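Long-range contact in putative type VI secretion protein (Escherichia coli, PDB 6SKI), which probably hydrolyses phospholipids as a toxic effector that is carried on the VgrG spike of the type VI secretion system: residues A164-M176 with A216-D228. Residues are numbered along the deposited sequence; the frame is centred on the assembly and turned at random.
Sequences AMERITQALSEFM and AIARAIAKGLRGD
T169 and A220 meet where helices 164-176 and 216-225 run nearly parallel, their axes coming within 7.4 Å of each other at a crossing angle of -28°. With OG1 held beside its own backbone N (chi1 -77°), T169 donates to A220 O at 2.8 Å. The hydroxyl reaches that oxygen from the side, at a C=O...donor angle of 105°, while CG2 of T169 faces the crossing K223 side chain, with NZ its nearest atom. One turn on, G224 brings its CA to 3.6 Å from T169 O and 3.7 Å from L172 CB, with no side chain between. The two methyls of L172 divide: CD1 lies against I221 CA and CG2, CD2 against L225 CD2. M165, bent at its second torsion, brings SD and CE across I217 CG1, and at the far end M176 CG touches L225 CD2. S173 OG turns back to T169 O, 2.8 Å away, on the face of that carbonyl opposite S173 N. Behind these residues, I168 and L172 pack on strand 22-43 and M165 on F206 of helix 198-211, while D228 forms a salt bridge with a basic side chain of the other protein chain. A220 and G224 thus allow the helix axes to approach closely, and a largely apolar interface holds one side-chain-to-backbone hydrogen bond.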
ATOM      1  N   ALA A 164       5.152  -8.510   7.531  1.00 49.61           N
ATOM      2  CA  ALA A 164       4.909  -9.475   6.470  1.00 49.61           C
ATOM      3  C   ALA A 164       5.601 -10.794   6.760  1.00 49.61           C
ATOM      4  O   ALA A 164       5.069 -11.855   6.440  1.00 49.61           O
ATOM      5  CB  ALA A 164       5.375  -8.914   5.130  1.00 49.61           C
ATOM      6  N   MET A 165       6.797 -10.749   7.345  1.00 51.37           N
ATOM      7  CA  MET A 165       7.454 -12.000   7.729  1.00 51.37           C
ATOM      8  C   MET A 165       6.648 -12.745   8.788  1.00 51.37           C
ATOM      9  O   MET A 165       6.452 -13.966   8.692  1.00 51.37           O
ATOM     10  CB  MET A 165       8.870 -11.740   8.236  1.00 51.37           C
ATOM     11  CG  MET A 165       9.625 -10.706   7.457  1.00 51.37           C
ATOM     12  SD  MET A 165      10.527 -11.427   6.087  1.00 51.37           S
ATOM     13  CE  MET A 165      10.755  -9.992   5.045  1.00 51.37           C
ATOM     14  N   GLU A 166       6.168 -12.027   9.804  1.00 52.50           N
ATOM     15  CA  GLU A 166       5.352 -12.692  10.823  1.00 52.50           C
ATOM     16  C   GLU A 166       4.061 -13.249  10.226  1.00 52.50           C
ATOM     17  O   GLU A 166       3.621 -14.354  10.577  1.00 52.50           O
ATOM     18  CB  GLU A 166       5.046 -11.744  11.981  1.00 52.50           C
ATOM     19  CG  GLU A 166       6.258 -11.380  12.825  1.00 52.50           C
ATOM     20  CD  GLU A 166       6.707  -9.948  12.644  1.00 52.50           C
ATOM     21  OE1 GLU A 166       7.918  -9.732  12.427  1.00 52.50           O
ATOM     22  OE2 GLU A 166       5.856  -9.038  12.732  1.00 52.50           O
ATOM     23  N   ARG A 167       3.450 -12.506   9.308  1.00 51.49           N
ATOM     24  CA  ARG A 167       2.223 -12.971   8.676  1.00 51.49           C
ATOM     25  C   ARG A 167       2.487 -14.139   7.729  1.00 51.49           C
ATOM     26  O   ARG A 167       1.622 -15.001   7.546  1.00 51.49           O
ATOM     27  CB  ARG A 167       1.555 -11.805   7.957  1.00 51.49           C
ATOM     28  CG  ARG A 167       0.911 -10.793   8.875  1.00 51.49           C
ATOM     29  CD  ARG A 167      -0.567 -11.085   9.047  1.00 51.49           C
ATOM     30  NE  ARG A 167      -1.120 -10.423  10.223  1.00 51.49           N
ATOM     31  CZ  ARG A 167      -1.783  -9.273  10.188  1.00 51.49           C
ATOM     32  NH1 ARG A 167      -1.981  -8.652   9.034  1.00 51.49           N
ATOM     33  NH2 ARG A 167      -2.251  -8.741  11.309  1.00 51.49           N
ATOM     34  N   ILE A 168       3.674 -14.188   7.123  1.00 49.57           N
ATOM     35  CA  ILE A 168       4.075 -15.347   6.332  1.00 49.57           C
ATOM     36  C   ILE A 168       4.174 -16.577   7.216  1.00 49.57           C
ATOM     37  O   ILE A 168       3.733 -17.670   6.841  1.00 49.57           O
ATOM     38  CB  ILE A 168       5.412 -15.073   5.620  1.00 49.57           C
ATOM     39  CG1 ILE A 168       5.206 -14.205   4.385  1.00 49.57           C
ATOM     40  CG2 ILE A 168       6.099 -16.372   5.238  1.00 49.57           C
ATOM     41  CD1 ILE A 168       6.465 -13.516   3.933  1.00 49.57           C
ATOM     42  N   THR A 169       4.753 -16.415   8.406  1.00 50.43           N
ATOM     43  CA  THR A 169       4.803 -17.524   9.353  1.00 50.43           C
ATOM     44  C   THR A 169       3.399 -18.001   9.698  1.00 50.43           C
ATOM     45  O   THR A 169       3.122 -19.207   9.703  1.00 50.43           O
ATOM     46  CB  THR A 169       5.553 -17.101  10.617  1.00 50.43           C
ATOM     47  OG1 THR A 169       6.960 -17.109  10.365  1.00 50.43           O
ATOM     48  CG2 THR A 169       5.253 -18.045  11.764  1.00 50.43           C
ATOM     49  N   GLN A 170       2.493 -17.060   9.969  1.00 53.13           N
ATOM     50  CA  GLN A 170       1.125 -17.432  10.322  1.00 53.13           C
ATOM     51  C   GLN A 170       0.423 -18.153   9.174  1.00 53.13           C
ATOM     52  O   GLN A 170      -0.273 -19.154   9.389  1.00 53.13           O
ATOM     53  CB  GLN A 170       0.338 -16.191  10.735  1.00 53.13           C
ATOM     54  CG  GLN A 170      -1.143 -16.439  10.919  1.00 53.13           C
ATOM     55  CD  GLN A 170      -1.944 -15.157  10.958  1.00 53.13           C
ATOM     56  OE1 GLN A 170      -1.448 -14.113  11.381  1.00 53.13           O
ATOM     57  NE2 GLN A 170      -3.192 -15.227  10.511  1.00 53.13           N
ATOM     58  N   ALA A 171       0.600 -17.665   7.946  1.00 51.09           N
ATOM     59  CA  ALA A 171      -0.060 -18.277   6.798  1.00 51.09           C
ATOM     60  C   ALA A 171       0.491 -19.668   6.520  1.00 51.09           C
ATOM     61  O   ALA A 171      -0.263 -20.578   6.162  1.00 51.09           O
ATOM     62  CB  ALA A 171       0.093 -17.386   5.567  1.00 51.09           C
ATOM     63  N   LEU A 172       1.802 -19.852   6.681  1.00 51.25           N
ATOM     64  CA  LEU A 172       2.386 -21.178   6.508  1.00 51.25           C
ATOM     65  C   LEU A 172       1.890 -22.137   7.580  1.00 51.25           C
ATOM     66  O   LEU A 172       1.618 -23.312   7.297  1.00 51.25           O
ATOM     67  CB  LEU A 172       3.907 -21.078   6.536  1.00 51.25           C
ATOM     68  CG  LEU A 172       4.568 -20.799   5.193  1.00 51.25           C
ATOM     69  CD1 LEU A 172       6.066 -20.796   5.340  1.00 51.25           C
ATOM     70  CD2 LEU A 172       4.139 -21.837   4.191  1.00 51.25           C
ATOM     71  N   SER A 173       1.759 -21.652   8.818  1.00 53.09           N
ATOM     72  CA  SER A 173       1.195 -22.474   9.882  1.00 53.09           C
ATOM     73  C   SER A 173      -0.217 -22.915   9.532  1.00 53.09           C
ATOM     74  O   SER A 173      -0.565 -24.091   9.676  1.00 53.09           O
ATOM     75  CB  SER A 173       1.202 -21.707  11.203  1.00 53.09           C
ATOM     76  OG  SER A 173       2.505 -21.276  11.541  1.00 53.09           O
ATOM     77  N   GLU A 174      -1.046 -21.982   9.062  1.00 54.07           N
ATOM     78  CA  GLU A 174      -2.417 -22.333   8.705  1.00 54.07           C
ATOM     79  C   GLU A 174      -2.451 -23.334   7.555  1.00 54.07           C
ATOM     80  O   GLU A 174      -3.216 -24.308   7.590  1.00 54.07           O
ATOM     81  CB  GLU A 174      -3.201 -21.074   8.343  1.00 54.07           C
ATOM     82  CG  GLU A 174      -3.412 -20.122   9.504  1.00 54.07           C
ATOM     83  CD  GLU A 174      -4.012 -18.800   9.070  1.00 54.07           C
ATOM     84  OE1 GLU A 174      -4.272 -18.631   7.861  1.00 54.07           O
ATOM     85  OE2 GLU A 174      -4.223 -17.929   9.939  1.00 54.07           O
ATOM     86  N   PHE A 175      -1.608 -23.128   6.540  1.00 54.23           N
ATOM     87  CA  PHE A 175      -1.595 -24.035   5.398  1.00 54.23           C
ATOM     88  C   PHE A 175      -1.202 -25.443   5.812  1.00 54.23           C
ATOM     89  O   PHE A 175      -1.840 -26.416   5.398  1.00 54.23           O
ATOM     90  CB  PHE A 175      -0.637 -23.533   4.324  1.00 54.23           C
ATOM     91  CG  PHE A 175      -0.431 -24.510   3.204  1.00 54.23           C
ATOM     92  CD1 PHE A 175      -1.505 -24.981   2.473  1.00 54.23           C
ATOM     93  CD2 PHE A 175       0.831 -24.983   2.906  1.00 54.23           C
ATOM     94  CE1 PHE A 175      -1.318 -25.884   1.452  1.00 54.23           C
ATOM     95  CE2 PHE A 175       1.019 -25.890   1.888  1.00 54.23           C
ATOM     96  CZ  PHE A 175      -0.055 -26.340   1.164  1.00 54.23           C
ATOM     97  N   MET A 176      -0.162 -25.577   6.629  1.00 57.49           N
ATOM     98  CA  MET A 176       0.271 -26.897   7.053  1.00 57.49           C
ATOM     99  C   MET A 176      -0.562 -27.440   8.202  1.00 57.49           C
ATOM    100  O   MET A 176      -0.357 -28.586   8.613  1.00 57.49           O
ATOM    101  CB  MET A 176       1.750 -26.868   7.431  1.00 57.49           C
ATOM    102  CG  MET A 176       2.661 -26.829   6.222  1.00 57.49           C
ATOM    103  SD  MET A 176       2.472 -28.285   5.181  1.00 57.49           S
ATOM    104  CE  MET A 176       4.020 -29.123   5.496  1.00 57.49           C
ATOM    105  N   ALA A 216      15.828 -13.450   7.715  1.00 50.84           N
ATOM    106  CA  ALA A 216      14.555 -13.381   8.422  1.00 50.84           C
ATOM    107  C   ALA A 216      13.446 -14.062   7.636  1.00 50.84           C
ATOM    108  O   ALA A 216      12.536 -14.646   8.232  1.00 50.84           O
ATOM    109  CB  ALA A 216      14.185 -11.928   8.710  1.00 50.84           C
ATOM    110  N   ILE A 217      13.517 -14.025   6.305  1.00 49.90           N
ATOM    111  CA  ILE A 217      12.518 -14.711   5.495  1.00 49.90           C
ATOM    112  C   ILE A 217      12.640 -16.216   5.666  1.00 49.90           C
ATOM    113  O   ILE A 217      11.636 -16.918   5.830  1.00 49.90           O
ATOM    114  CB  ILE A 217      12.651 -14.305   4.018  1.00 49.90           C
ATOM    115  CG1 ILE A 217      12.747 -12.791   3.890  1.00 49.90           C
ATOM    116  CG2 ILE A 217      11.465 -14.815   3.228  1.00 49.90           C
ATOM    117  CD1 ILE A 217      12.969 -12.324   2.491  1.00 49.90           C
ATOM    118  N   ALA A 218      13.866 -16.741   5.612  1.00 49.35           N
ATOM    119  CA  ALA A 218      14.064 -18.168   5.824  1.00 49.35           C
ATOM    120  C   ALA A 218      13.647 -18.571   7.230  1.00 49.35           C
ATOM    121  O   ALA A 218      13.074 -19.647   7.433  1.00 49.35           O
ATOM    122  CB  ALA A 218      15.523 -18.538   5.566  1.00 49.35           C
ATOM    123  N   ARG A 219      13.922 -17.713   8.214  1.00 51.04           N
ATOM    124  CA  ARG A 219      13.489 -17.982   9.579  1.00 51.04           C
ATOM    125  C   ARG A 219      11.973 -18.044   9.674  1.00 51.04           C
ATOM    126  O   ARG A 219      11.424 -18.901  10.371  1.00 51.04           O
ATOM    127  CB  ARG A 219      14.035 -16.910  10.519  1.00 51.04           C
ATOM    128  CG  ARG A 219      15.357 -17.255  11.158  1.00 51.04           C
ATOM    129  CD  ARG A 219      15.818 -16.127  12.047  1.00 51.04           C
ATOM    130  NE  ARG A 219      16.907 -15.375  11.439  1.00 51.04           N
ATOM    131  CZ  ARG A 219      16.989 -14.051  11.450  1.00 51.04           C
ATOM    132  NH1 ARG A 219      16.039 -13.333  12.031  1.00 51.04           N
ATOM    133  NH2 ARG A 219      18.016 -13.444  10.874  1.00 51.04           N
ATOM    134  N   ALA A 220      11.278 -17.145   8.975  1.00 50.54           N
ATOM    135  CA  ALA A 220       9.822 -17.158   9.001  1.00 50.54           C
ATOM    136  C   ALA A 220       9.267 -18.394   8.306  1.00 50.54           C
ATOM    137  O   ALA A 220       8.297 -18.998   8.780  1.00 50.54           O
ATOM    138  CB  ALA A 220       9.276 -15.887   8.353  1.00 50.54           C
ATOM    139  N   ILE A 221       9.870 -18.788   7.184  1.00 50.30           N
ATOM    140  CA  ILE A 221       9.412 -19.984   6.481  1.00 50.30           C
ATOM    141  C   ILE A 221       9.633 -21.222   7.336  1.00 50.30           C
ATOM    142  O   ILE A 221       8.800 -22.134   7.361  1.00 50.30           O
ATOM    143  CB  ILE A 221      10.105 -20.110   5.113  1.00 50.30           C
ATOM    144  CG1 ILE A 221       9.847 -18.871   4.263  1.00 50.30           C
ATOM    145  CG2 ILE A 221       9.602 -21.334   4.379  1.00 50.30           C
ATOM    146  CD1 ILE A 221      10.671 -18.824   3.004  1.00 50.30           C
ATOM    147  N   ALA A 222      10.755 -21.274   8.056  1.00 52.45           N
ATOM    148  CA  ALA A 222      11.017 -22.415   8.924  1.00 52.45           C
ATOM    149  C   ALA A 222      10.078 -22.424  10.123  1.00 52.45           C
ATOM    150  O   ALA A 222       9.579 -23.483  10.518  1.00 52.45           O
ATOM    151  CB  ALA A 222      12.474 -22.400   9.381  1.00 52.45           C
ATOM    152  N   LYS A 223       9.820 -21.257  10.712  1.00 51.84           N
ATOM    153  CA  LYS A 223       8.905 -21.132  11.836  1.00 51.84           C
ATOM    154  C   LYS A 223       7.451 -21.322  11.432  1.00 51.84           C
ATOM    155  O   LYS A 223       6.598 -21.508  12.306  1.00 51.84           O
ATOM    156  CB  LYS A 223       9.106 -19.764  12.496  1.00 51.84           C
ATOM    157  CG  LYS A 223       8.343 -19.545  13.786  1.00 51.84           C
ATOM    158  CD  LYS A 223       8.648 -18.184  14.377  1.00 51.84           C
ATOM    159  CE  LYS A 223       7.748 -17.889  15.561  1.00 51.84           C
ATOM    160  NZ  LYS A 223       6.311 -18.041  15.212  1.00 51.84           N
ATOM    161  N   GLY A 224       7.150 -21.318  10.138  1.00 52.82           N
ATOM    162  CA  GLY A 224       5.799 -21.585   9.692  1.00 52.82           C
ATOM    163  C   GLY A 224       5.652 -23.031   9.281  1.00 52.82           C
ATOM    164  O   GLY A 224       4.629 -23.665   9.551  1.00 52.82           O
ATOM    165  N   LEU A 225       6.681 -23.569   8.633  1.00 55.38           N
ATOM    166  CA  LEU A 225       6.727 -24.993   8.345  1.00 55.38           C
ATOM    167  C   LEU A 225       7.098 -25.820   9.566  1.00 55.38           C
ATOM    168  O   LEU A 225       7.049 -27.051   9.495  1.00 55.38           O
ATOM    169  CB  LEU A 225       7.718 -25.269   7.215  1.00 55.38           C
ATOM    170  CG  LEU A 225       7.280 -24.749   5.848  1.00 55.38           C
ATOM    171  CD1 LEU A 225       8.120 -25.366   4.747  1.00 55.38           C
ATOM    172  CD2 LEU A 225       5.809 -25.027   5.623  1.00 55.38           C
ATOM    173  N   ARG A 226       7.460 -25.169  10.673  1.00 62.63           N
ATOM    174  CA  ARG A 226       7.806 -25.846  11.922  1.00 62.63           C
ATOM    175  C   ARG A 226       8.962 -26.821  11.725  1.00 62.63           C
ATOM    176  O   ARG A 226       8.940 -27.949  12.217  1.00 62.63           O
ATOM    177  CB  ARG A 226       6.590 -26.553  12.520  1.00 62.63           C
ATOM    178  CG  ARG A 226       5.677 -25.634  13.305  1.00 62.63           C
ATOM    179  CD  ARG A 226       4.586 -26.419  13.996  1.00 62.63           C
ATOM    180  NE  ARG A 226       4.172 -27.574  13.207  1.00 62.63           N
ATOM    181  CZ  ARG A 226       3.638 -28.675  13.723  1.00 62.63           C
ATOM    182  NH1 ARG A 226       3.289 -29.678  12.931  1.00 62.63           N
ATOM    183  NH2 ARG A 226       3.457 -28.773  15.032  1.00 62.63           N
ATOM    184  N   GLY A 227       9.981 -26.382  10.990  1.00 60.33           N
ATOM    185  CA  GLY A 227      11.165 -27.176  10.770  1.00 60.33           C
ATOM    186  C   GLY A 227      11.108 -28.101   9.577  1.00 60.33           C
ATOM    187  O   GLY A 227      12.129 -28.718   9.248  1.00 60.33           O
ATOM    188  N   ASP A 228       9.956 -28.224   8.924  1.00 58.73           N
ATOM    189  CA  ASP A 228       9.836 -29.112   7.777  1.00 58.73           C
ATOM    190  C   ASP A 228      10.801 -28.704   6.673  1.00 58.73           C
ATOM    191  O   ASP A 228      11.105 -27.524   6.483  1.00 58.73           O
ATOM    192  CB  ASP A 228       8.406 -29.106   7.242  1.00 58.73           C
ATOM    193  CG  ASP A 228       7.431 -29.774   8.181  1.00 58.73           C
ATOM    194  OD1 ASP A 228       7.864 -30.231   9.259  1.00 58.73           O
ATOM    195  OD2 ASP A 228       6.232 -29.841   7.846  1.00 58.73           O
TER